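PDB 2OC3: tyrosine-protein phosphatase non-receptor type 18, which hydrolyses phosphotyrosine in proteins, differentially dephosphorylating autophosphorylated tyrosine kinases, and is represented in this structure by its catalytic domain. Local coordinates for residues Val61-Tyr66 and Ser88-Gly93; Leu122-Gly127 and Glu187-Tyr192; Leu194-Trp199 and Leu212-Glu217. One frame throughout, in Å; residues are numbered along the deposited sequence.

Interaction 1: Val61-Tyr66 and Ser88-Gly93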
loop_
_atom_site.group_PDB
_atom_site.type_symbol
_atom_site.label_atom_id
_atom_site.label_comp_id
_atom_site.label_asym_id
_atom_site.label_seq_id
_atom_site.Cartn_x
_atom_site.Cartn_y
_atom_site.Cartn_z
ATOM N N VAL A 61 -17.559 -4.130 -11.464
ATOM C CA VAL A 61 -18.117 -3.712 -10.173
ATOM C C VAL A 61 -17.882 -4.767 -9.095
ATOM O O VAL A 61 -17.551 -4.401 -7.954
ATOM C CB VAL A 61 -19.619 -3.363 -10.300
ATOM C CG1 VAL A 61 -20.270 -3.241 -8.933
ATOM C CG2 VAL A 61 -19.773 -2.080 -11.102
ATOM N N ARG A 62 -18.005 -6.037 -9.449
ATOM C CA ARG A 62 -17.849 -7.145 -8.515
ATOM C C ARG A 62 -16.408 -7.309 -8.031
ATOM O O ARG A 62 -16.127 -8.077 -7.099
ATOM C CB ARG A 62 -18.271 -8.467 -9.161
ATOM N N LYS A 63 -15.487 -6.680 -8.749
ATOM C CA LYS A 63 -14.058 -6.768 -8.417
ATOM C C LYS A 63 -13.624 -5.740 -7.380
ATOM O O LYS A 63 -12.438 -5.708 -7.035
ATOM C CB LYS A 63 -13.202 -6.663 -9.684
ATOM C CG LYS A 63 -13.542 -7.659 -10.762
ATOM C CD LYS A 63 -12.782 -7.374 -12.031
ATOM C CE LYS A 63 -13.202 -8.244 -13.220
ATOM N NZ LYS A 63 -12.537 -7.723 -14.479
ATOM N N ASN A 64 -14.540 -4.904 -6.894
ATOM C CA ASN A 64 -14.271 -3.914 -5.850
ATOM C C ASN A 64 -14.789 -4.421 -4.516
ATOM O O ASN A 64 -15.950 -4.771 -4.402
ATOM C CB ASN A 64 -14.966 -2.603 -6.190
ATOM C CG ASN A 64 -14.491 -2.072 -7.513
ATOM O OD1 ASN A 64 -13.307 -2.148 -7.824
ATOM N ND2 ASN A 64 -15.434 -1.576 -8.352
ATOM N N ARG A 65 -13.931 -4.386 -3.498
ATOM C CA ARG A 65 -14.326 -4.804 -2.146
ATOM C C ARG A 65 -15.365 -3.881 -1.539
ATOM O O ARG A 65 -16.270 -4.357 -0.785
ATOM C CB ARG A 65 -13.083 -4.907 -1.266
ATOM C CG ARG A 65 -13.331 -5.383 0.159
ATOM C CD ARG A 65 -12.045 -5.657 0.912
ATOM N NE ARG A 65 -11.430 -6.891 0.507
ATOM C CZ ARG A 65 -11.799 -8.095 0.908
ATOM N NH1 ARG A 65 -12.857 -8.266 1.712
ATOM N NH2 ARG A 65 -11.125 -9.131 0.475
ATOM N N TYR A 66 -15.238 -2.584 -1.780
ATOM C CA TYR A 66 -16.106 -1.535 -1.192
ATOM C C TYR A 66 -16.703 -0.694 -2.323
ATOM O O TYR A 66 -15.968 -0.244 -3.212
ATOM C CB TYR A 66 -15.315 -0.674 -0.238
ATOM C CG TYR A 66 -14.706 -1.458 0.914
ATOM C CD1 TYR A 66 -15.524 -1.930 1.960
ATOM C CD2 TYR A 66 -13.362 -1.746 0.949
ATOM C CE1 TYR A 66 -15.007 -2.652 2.989
ATOM C CE2 TYR A 66 -12.827 -2.440 1.992
ATOM C CZ TYR A 66 -13.644 -2.899 3.001
ATOM O OH TYR A 66 -13.082 -3.621 4.045
ATOM N N SER A 88 -9.114 -9.668 -18.101
ATOM C CA SER A 88 -9.406 -8.233 -18.022
ATOM C C SER A 88 -8.204 -7.401 -17.553
ATOM O O SER A 88 -7.328 -7.885 -16.818
ATOM C CB SER A 88 -10.528 -8.044 -17.001
ATOM O OG SER A 88 -10.659 -6.725 -16.493
ATOM N N ASP A 89 -8.165 -6.140 -17.952
ATOM C CA ASP A 89 -7.119 -5.228 -17.487
ATOM C C ASP A 89 -7.321 -4.633 -16.089
ATOM O O ASP A 89 -6.454 -3.934 -15.600
ATOM C CB ASP A 89 -6.853 -4.120 -18.501
ATOM C CG ASP A 89 -7.916 -3.032 -18.553
ATOM O OD1 ASP A 89 -8.724 -2.860 -17.627
ATOM O OD2 ASP A 89 -7.939 -2.271 -19.577
ATOM N N TYR A 90 -8.430 -4.973 -15.457
ATOM C CA TYR A 90 -8.886 -4.248 -14.289
ATOM C C TYR A 90 -8.457 -4.890 -12.954
ATOM O O TYR A 90 -8.640 -6.074 -12.715
ATOM C CB TYR A 90 -10.401 -4.064 -14.277
ATOM C CG TYR A 90 -10.839 -3.277 -13.092
ATOM C CD1 TYR A 90 -10.762 -1.878 -13.075
ATOM C CD2 TYR A 90 -11.238 -3.912 -11.945
ATOM C CE1 TYR A 90 -11.137 -1.130 -11.984
ATOM C CE2 TYR A 90 -11.668 -3.146 -10.812
ATOM C CZ TYR A 90 -11.596 -1.763 -10.843
ATOM O OH TYR A 90 -11.958 -0.944 -9.792
ATOM N N ILE A 91 -7.900 -4.033 -12.100
ATOM C CA ILE A 91 -7.741 -4.338 -10.659
ATOM C C ILE A 91 -7.980 -3.068 -9.880
ATOM O O ILE A 91 -7.694 -1.956 -10.335
ATOM C CB ILE A 91 -6.344 -4.960 -10.325
ATOM C CG1 ILE A 91 -6.347 -5.495 -8.873
ATOM C CG2 ILE A 91 -5.231 -3.974 -10.539
ATOM C CD1 ILE A 91 -5.242 -6.498 -8.565
ATOM N N ASN A 92 -8.551 -3.210 -8.690
ATOM C CA ASN A 92 -8.712 -2.059 -7.824
ATOM C C ASN A 92 -7.371 -1.720 -7.198
ATOM O O ASN A 92 -6.997 -2.243 -6.141
ATOM C CB ASN A 92 -9.808 -2.268 -6.776
ATOM C CG ASN A 92 -10.192 -0.986 -6.088
ATOM O OD1 ASN A 92 -9.334 -0.211 -5.706
ATOM N ND2 ASN A 92 -11.501 -0.775 -5.905
ATOM N N GLY A 93 -6.608 -0.886 -7.902
ATOM C CA GLY A 93 -5.283 -0.484 -7.458
ATOM C C GLY A 93 -4.788 0.680 -8.279
ATOM O O GLY A 93 -5.213 0.899 -9.420
HETATM O O HOH W 1 -9.785 -5.861 -8.013
HETATM O O HOH W 2 -9.737 -8.338 -13.782
#
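Asn64 OD1 takes two hydrogen bonds from the facing segment, one from Tyr90 OH at 2.7 Å and one from Asn92 ND2 at 3.0 Å. All three residues belong to signature sequences of classical tyrosine phosphatases: Lys63 to Tyr66 form the KNRY motif of the phosphotyrosine recognition loop, and Asp89 to Asn92 spell the DYIN motif. The two donors use the acceptor differently. The phenol lies in the carbonyl plane of Asn64, on a lone pair, whereas the Asn92 amide approaches from above that plane, 52° out of it, with the two amides nearly perpendicular. Tyr90 reaches this far because its CG lies anti to the backbone N (chi1 -178°), which aims the long ring at the recognition loop. Asparagine suits position 92 for having both a donor and an acceptor: ND2 also bonds to the backbone oxygen of Val69, and OD1 accepts from Arg275.

Lys63 runs the other way, its extended chain sliding past the ring edge with CD 3.8 Å from Tyr90 CD2, so its methylenes pack while the charge goes on to polar company. NZ bonds to Asn60 OD1 and to a water 3.0 Å away, and that water donates to Tyr90 O. Although NZ comes close to Ser88 OG, the angle is poor for a hydrogen bond; OG instead accepts from Tyr90 N at 3.0 Å, closing an ST turn that shapes the chain ahead of the tyrosine. With no direct backbone bond between the segments, a second water joins them, donating a hydrogen bond to Lys63 O at 2.8 Å and accepting one from Asn92 N at 3.0 Å.

Interaction 2: Leu122-Gly127 and Glu187-Tyr192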
loop_
_atom_site.group_PDB
_atom_site.type_symbol
_atom_site.label_atom_id
_atom_site.label_comp_id
_atom_site.label_asym_id
_atom_site.label_seq_id
_atom_site.Cartn_x
_atom_site.Cartn_y
_atom_site.Cartn_z
ATOM N N LEU A 122 -0.825 -8.888 -10.944
ATOM C CA LEU A 122 -0.234 -7.589 -10.600
ATOM C C LEU A 122 1.186 -7.807 -10.081
ATOM O O LEU A 122 2.136 -7.212 -10.601
ATOM C CB LEU A 122 -1.108 -6.846 -9.568
ATOM C CG LEU A 122 -0.653 -5.491 -9.034
ATOM C CD1 LEU A 122 -1.856 -4.777 -8.402
ATOM C CD2 LEU A 122 0.428 -5.613 -7.979
ATOM N N VAL A 123 1.326 -8.676 -9.069
ATOM C CA VAL A 123 2.630 -8.898 -8.458
ATOM C C VAL A 123 3.626 -9.400 -9.530
ATOM O O VAL A 123 4.767 -8.940 -9.610
ATOM C CB VAL A 123 2.483 -9.893 -7.301
ATOM C CG1 VAL A 123 3.861 -10.389 -6.841
ATOM C CG2 VAL A 123 1.686 -9.255 -6.170
ATOM N N TRP A 124 3.185 -10.336 -10.364
ATOM C CA TRP A 124 4.102 -10.916 -11.366
ATOM C C TRP A 124 4.469 -9.901 -12.459
ATOM O O TRP A 124 5.622 -9.683 -12.826
ATOM C CB TRP A 124 3.429 -12.125 -11.991
ATOM C CG TRP A 124 4.392 -12.988 -12.774
ATOM C CD1 TRP A 124 4.714 -12.864 -14.098
ATOM C CD2 TRP A 124 5.221 -14.034 -12.252
ATOM N NE1 TRP A 124 5.675 -13.776 -14.438
ATOM C CE2 TRP A 124 5.976 -14.537 -13.342
ATOM C CE3 TRP A 124 5.371 -14.622 -10.999
ATOM C CZ2 TRP A 124 6.903 -15.559 -13.189
ATOM C CZ3 TRP A 124 6.283 -15.664 -10.870
ATOM C CH2 TRP A 124 7.030 -16.107 -11.962
ATOM N N GLU A 125 3.445 -9.274 -13.012
ATOM C CA GLU A 125 3.655 -8.386 -14.174
ATOM C C GLU A 125 4.641 -7.263 -13.868
ATOM O O GLU A 125 5.501 -6.934 -14.711
ATOM C CB GLU A 125 2.328 -7.780 -14.650
ATOM C CG GLU A 125 2.518 -6.776 -15.801
ATOM C CD GLU A 125 1.234 -6.421 -16.539
ATOM O OE1 GLU A 125 0.152 -6.965 -16.223
ATOM O OE2 GLU A 125 1.371 -5.579 -17.471
ATOM N N PHE A 126 4.534 -6.665 -12.682
ATOM C CA PHE A 126 5.374 -5.540 -12.311
ATOM C C PHE A 126 6.644 -5.932 -11.544
ATOM O O PHE A 126 7.401 -5.050 -11.143
ATOM C CB PHE A 126 4.503 -4.461 -11.615
ATOM C CG PHE A 126 3.388 -3.997 -12.511
ATOM C CD1 PHE A 126 3.675 -3.179 -13.578
ATOM C CD2 PHE A 126 2.110 -4.439 -12.367
ATOM C CE1 PHE A 126 2.676 -2.785 -14.450
ATOM C CE2 PHE A 126 1.120 -4.036 -13.223
ATOM C CZ PHE A 126 1.419 -3.221 -14.271
ATOM N N GLY A 127 6.899 -7.240 -11.418
ATOM C CA GLY A 127 8.159 -7.691 -10.817
ATOM C C GLY A 127 8.334 -7.382 -9.366
ATOM O O GLY A 127 9.458 -7.217 -8.864
ATOM N N GLU A 187 8.489 -20.576 -14.402
ATOM C CA GLU A 187 9.420 -19.691 -13.693
ATOM C C GLU A 187 9.024 -19.599 -12.228
ATOM O O GLU A 187 7.826 -19.537 -11.913
ATOM C CB GLU A 187 9.426 -18.283 -14.320
ATOM C CG GLU A 187 10.295 -17.292 -13.636
ATOM C CD GLU A 187 10.445 -15.982 -14.430
ATOM O OE1 GLU A 187 10.528 -16.046 -15.665
ATOM O OE2 GLU A 187 10.462 -14.899 -13.831
ATOM N N SER A 188 10.016 -19.603 -11.318
ATOM C CA SER A 188 9.759 -19.407 -9.909
ATOM C C SER A 188 10.506 -18.184 -9.422
ATOM O O SER A 188 11.678 -17.975 -9.761
ATOM C CB SER A 188 10.188 -20.622 -9.084
ATOM O OG SER A 188 9.510 -21.784 -9.491
ATOM N N ARG A 189 9.820 -17.372 -8.629
ATOM C CA ARG A 189 10.365 -16.156 -8.046
ATOM C C ARG A 189 10.196 -16.178 -6.547
ATOM O O ARG A 189 9.225 -16.714 -6.029
ATOM C CB ARG A 189 9.640 -14.886 -8.562
ATOM C CG ARG A 189 9.828 -14.640 -10.013
ATOM C CD ARG A 189 9.157 -13.307 -10.428
ATOM N NE ARG A 189 9.186 -13.207 -11.851
ATOM C CZ ARG A 189 8.524 -12.306 -12.540
ATOM N NH1 ARG A 189 7.801 -11.385 -11.885
ATOM N NH2 ARG A 189 8.574 -12.337 -13.866
ATOM N N SER A 190 11.123 -15.513 -5.852
ATOM C CA SER A 190 10.947 -15.217 -4.450
ATOM C C SER A 190 10.155 -13.919 -4.291
ATOM O O SER A 190 10.516 -12.880 -4.824
ATOM C CB SER A 190 12.285 -15.061 -3.738
ATOM O OG SER A 190 12.989 -16.284 -3.721
ATOM N N VAL A 191 9.139 -13.995 -3.439
ATOM C CA VAL A 191 8.356 -12.807 -3.051
ATOM C C VAL A 191 8.279 -12.821 -1.529
ATOM O O VAL A 191 7.937 -13.847 -0.924
ATOM C CB VAL A 191 6.955 -12.788 -3.658
ATOM C CG1 VAL A 191 6.156 -11.576 -3.140
ATOM C CG2 VAL A 191 7.075 -12.735 -5.214
ATOM N N TYR A 192 8.681 -11.718 -0.920
ATOM C CA TYR A 192 8.555 -11.531 0.516
ATOM C C TYR A 192 7.291 -10.789 0.841
ATOM O O TYR A 192 7.006 -9.775 0.175
ATOM C CB TYR A 192 9.758 -10.756 1.044
ATOM C CG TYR A 192 11.066 -11.557 0.965
ATOM C CD1 TYR A 192 11.400 -12.430 1.983
ATOM C CD2 TYR A 192 11.922 -11.463 -0.108
ATOM C CE1 TYR A 192 12.568 -13.202 1.941
ATOM C CE2 TYR A 192 13.123 -12.246 -0.178
ATOM C CZ TYR A 192 13.421 -13.095 0.876
ATOM O OH TYR A 192 14.589 -13.875 0.849
HETATM O O HOH W 3 7.029 -10.656 -9.193
HETATM O O HOH W 4 7.229 -9.956 -15.130
#
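The Schellman motif that ends helix 116-125 meets strand 187-196 of the central mixed sheet through Trp124, whose indole carries the guanidinium of Arg189 flat on one face. The planes differ by 13°, and Arg189 CZ stands 3.7 Å from the centroid of the five-membered ring, a cation-pi contact. Because the arginine chain is extended from CG to NE, its aliphatic part also lies along the indole, with CD over the face, 3.9 Å from the centroid of the six-membered ring, as a CH-pi contact. Tryptophan offers a surface long enough for both. Arg189 NH1 then donates to Trp124 O at 2.9 Å, in the carbonyl plane and on a lone pair; the same oxygen accepts from Gly127 N within the helix end, where glycine readily adopts the positive phi required. Waters link NH1 to Val123 O and NH2 to Trp124 O. On the strand itself, Glu187 OE2 receives Arg189 NE at 2.9 Å and NH2 at 3.2 Å, a side-on salt bridge with both nitrogens on one oxygen, while Glu187 CB sits at the indole edge. Deeper in, Val123 CG1 meets Val191 CG2 at 4.3 Å, small beta-branched side chains that meet between helix and sheet. With ring, carboxylate, carbonyl and waters all holding it, the guanidinium probably has little freedom to turn, and its charge is probably balanced by the Glu187 carboxylate and further stabilised by the electron-rich indole face.

Interaction 3: Leu194-Trp199 and Leu212-Glu217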
loop_
_atom_site.group_PDB
_atom_site.type_symbol
_atom_site.label_atom_id
_atom_site.label_comp_id
_atom_site.label_asym_id
_atom_site.label_seq_id
_atom_site.Cartn_x
_atom_site.Cartn_y
_atom_site.Cartn_z
ATOM N N LEU A 194 5.356 -8.938 4.098
ATOM C CA LEU A 194 5.358 -8.471 5.443
ATOM C C LEU A 194 3.938 -8.172 5.839
ATOM O O LEU A 194 3.250 -7.504 5.081
ATOM C CB LEU A 194 6.200 -7.232 5.580
ATOM C CG LEU A 194 7.718 -7.400 5.488
ATOM C CD1 LEU A 194 8.448 -6.154 4.898
ATOM C CD2 LEU A 194 8.277 -7.758 6.839
ATOM N N GLN A 195 3.491 -8.670 6.988
ATOM C CA GLN A 195 2.112 -8.481 7.418
ATOM C C GLN A 195 2.111 -7.859 8.793
ATOM O O GLN A 195 2.729 -8.367 9.711
ATOM C CB GLN A 195 1.333 -9.804 7.454
ATOM C CG GLN A 195 -0.173 -9.540 7.728
ATOM C CD GLN A 195 -1.010 -10.775 7.915
ATOM O OE1 GLN A 195 -0.521 -11.911 7.818
ATOM N NE2 GLN A 195 -2.306 -10.557 8.194
ATOM N N TYR A 196 1.452 -6.726 8.935
ATOM C CA TYR A 196 1.234 -6.046 10.210
ATOM C C TYR A 196 0.035 -6.753 10.852
ATOM O O TYR A 196 -1.027 -6.905 10.215
ATOM C CB TYR A 196 0.952 -4.537 9.982
ATOM C CG TYR A 196 1.171 -3.740 11.223
ATOM C CD1 TYR A 196 2.323 -3.019 11.396
ATOM C CD2 TYR A 196 0.256 -3.748 12.267
ATOM C CE1 TYR A 196 2.568 -2.327 12.584
ATOM C CE2 TYR A 196 0.493 -3.075 13.445
ATOM C CZ TYR A 196 1.645 -2.364 13.595
ATOM O OH TYR A 196 1.896 -1.698 14.805
ATOM N N MET A 197 0.230 -7.241 12.090
ATOM C CA MET A 197 -0.656 -8.258 12.670
ATOM C C MET A 197 -1.634 -7.750 13.722
ATOM O O MET A 197 -2.510 -8.519 14.115
ATOM C CB MET A 197 0.182 -9.393 13.312
ATOM C CG MET A 197 1.143 -10.032 12.348
ATOM S SD MET A 197 0.400 -10.806 10.922
ATOM C CE MET A 197 -0.320 -12.259 11.738
ATOM N N SER A 198 -1.516 -6.486 14.141
ATOM C CA SER A 198 -2.278 -5.959 15.271
ATOM C C SER A 198 -2.836 -4.559 15.078
ATOM O O SER A 198 -3.161 -3.885 16.043
ATOM C CB SER A 198 -1.372 -5.966 16.488
ATOM O OG SER A 198 -0.289 -5.088 16.235
ATOM N N TRP A 199 -2.955 -4.080 13.842
ATOM C CA TRP A 199 -3.515 -2.762 13.650
ATOM C C TRP A 199 -4.947 -2.713 14.189
ATOM O O TRP A 199 -5.789 -3.527 13.804
ATOM C CB TRP A 199 -3.468 -2.338 12.190
ATOM C CG TRP A 199 -3.581 -0.840 12.003
ATOM C CD1 TRP A 199 -4.653 -0.049 12.282
ATOM C CD2 TRP A 199 -2.592 0.008 11.436
ATOM N NE1 TRP A 199 -4.389 1.256 11.918
ATOM C CE2 TRP A 199 -3.123 1.313 11.407
ATOM C CE3 TRP A 199 -1.293 -0.211 10.957
ATOM C CZ2 TRP A 199 -2.384 2.408 10.908
ATOM C CZ3 TRP A 199 -0.566 0.861 10.451
ATOM C CH2 TRP A 199 -1.120 2.154 10.434
ATOM N N LEU A 212 7.728 1.195 11.721
ATOM C CA LEU A 212 9.020 1.611 11.156
ATOM C C LEU A 212 9.920 0.405 10.864
ATOM O O LEU A 212 10.614 0.361 9.840
ATOM C CB LEU A 212 9.742 2.575 12.110
ATOM C CG LEU A 212 9.273 3.997 12.006
ATOM C CD1 LEU A 212 9.863 4.821 13.156
ATOM C CD2 LEU A 212 9.703 4.594 10.647
ATOM N N ALA A 213 9.950 -0.561 11.785
ATOM C CA ALA A 213 10.708 -1.806 11.614
ATOM C C ALA A 213 10.258 -2.525 10.336
ATOM O O ALA A 213 11.056 -3.063 9.584
ATOM C CB ALA A 213 10.519 -2.716 12.828
ATOM N N MET A 214 8.949 -2.507 10.089
ATOM C CA MET A 214 8.383 -3.144 8.879
ATOM C C MET A 214 8.916 -2.475 7.607
ATOM O O MET A 214 9.280 -3.158 6.656
ATOM C CB MET A 214 6.860 -3.087 8.961
ATOM C CG MET A 214 6.150 -3.776 7.842
ATOM S SD MET A 214 4.377 -3.301 7.846
ATOM C CE MET A 214 3.668 -4.525 6.711
ATOM N N VAL A 215 8.890 -1.142 7.595
ATOM C CA VAL A 215 9.384 -0.370 6.451
ATOM C C VAL A 215 10.886 -0.580 6.266
ATOM O O VAL A 215 11.350 -0.794 5.149
ATOM C CB VAL A 215 9.034 1.117 6.585
ATOM C CG1 VAL A 215 9.756 1.926 5.504
ATOM C CG2 VAL A 215 7.534 1.304 6.420
ATOM N N GLU A 216 11.626 -0.561 7.364
ATOM C CA GLU A 216 13.065 -0.797 7.288
ATOM C C GLU A 216 13.373 -2.161 6.666
ATOM O O GLU A 216 14.251 -2.296 5.798
ATOM C CB GLU A 216 13.705 -0.691 8.687
ATOM C CG GLU A 216 13.673 0.724 9.296
ATOM C CD GLU A 216 13.827 0.775 10.792
ATOM O OE1 GLU A 216 13.964 -0.277 11.464
ATOM O OE2 GLU A 216 13.778 1.917 11.326
ATOM N N GLU A 217 12.669 -3.194 7.118
ATOM C CA GLU A 217 12.895 -4.516 6.567
ATOM C C GLU A 217 12.457 -4.605 5.110
ATOM O O GLU A 217 13.138 -5.202 4.277
ATOM C CB GLU A 217 12.177 -5.559 7.400
ATOM C CG GLU A 217 12.301 -6.997 6.852
ATOM C CD GLU A 217 13.735 -7.533 6.730
ATOM O OE1 GLU A 217 14.631 -7.127 7.487
ATOM O OE2 GLU A 217 13.973 -8.402 5.864
#
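Strand 194-196 and helix 212-217 run almost antiparallel, their directions 171° apart and their axes 9.6 Å from each other at closest approach. This is helix-on-sheet packing in the tyrosine phosphatase fold: the chain leaves the strand, passes through the WPD loop that begins at Trp199, and returns along the sheet in helix 209-222. The backbones come nearest where Leu194 CA lies 7.0 Å from Met214 CA.

Met214 does most of the joining. Its CG is anti to the backbone N (chi1 -176°) and the chain beyond is extended, so the thioether reaches straight across to the strand, a distance that an unbranched, flexible residue spans well. The terminal methyl, CE, settles on the strand backbone, 3.4 Å from Leu194 O, and also lies 3.9 Å from Leu194 CB. One bond back, SD approaches Tyr196 at the ring edge rather than over a face: it is 5.5 Å from the ring centroid, 88° off the normal, a Met-aromatic contact in which CD1 is the nearest ring atom at 4.1 Å. One face of this tyrosine ring has Trp199 CE3 against it, toward the rim, which ties the strand end to the start of the loop.

Leu194 points at the helix and divides its two methyls between Met214 and Glu217, nearly one helical turn apart, as a branched apolar side chain can. CD2 meets Glu217 CG at 4.1 Å, the two side chains crossing at about a right angle. The glutamate thus contributes a methylene here, and its chain bends so that the carboxylate forms a salt bridge with Arg220. The other leucine methyl, CD1, rests 3.6 Å from Met214 O.

In the fold
All three contacts fall within one catalytic domain, in series along the chain. Interactions 1 and 2, with centres 20 Å apart, touch where Ile91 CD1 packs on Leu122 CD1 at 3.8 Å. Interactions 2 and 3 draw on adjoining parts of strand 187-196, whose two ends thus receive different helices. Interactions 1 and 3 lie on opposite sides of the chain's centre, 26 Å between centres, yet each approaches the catalytic pocket: the side chain of Asn92 is about 10 Å from that of Cys233, the predicted phosphocysteine nucleophile, and that of Tyr196 about 9 Å. Interaction 2 is structural packing away from the annotated sites.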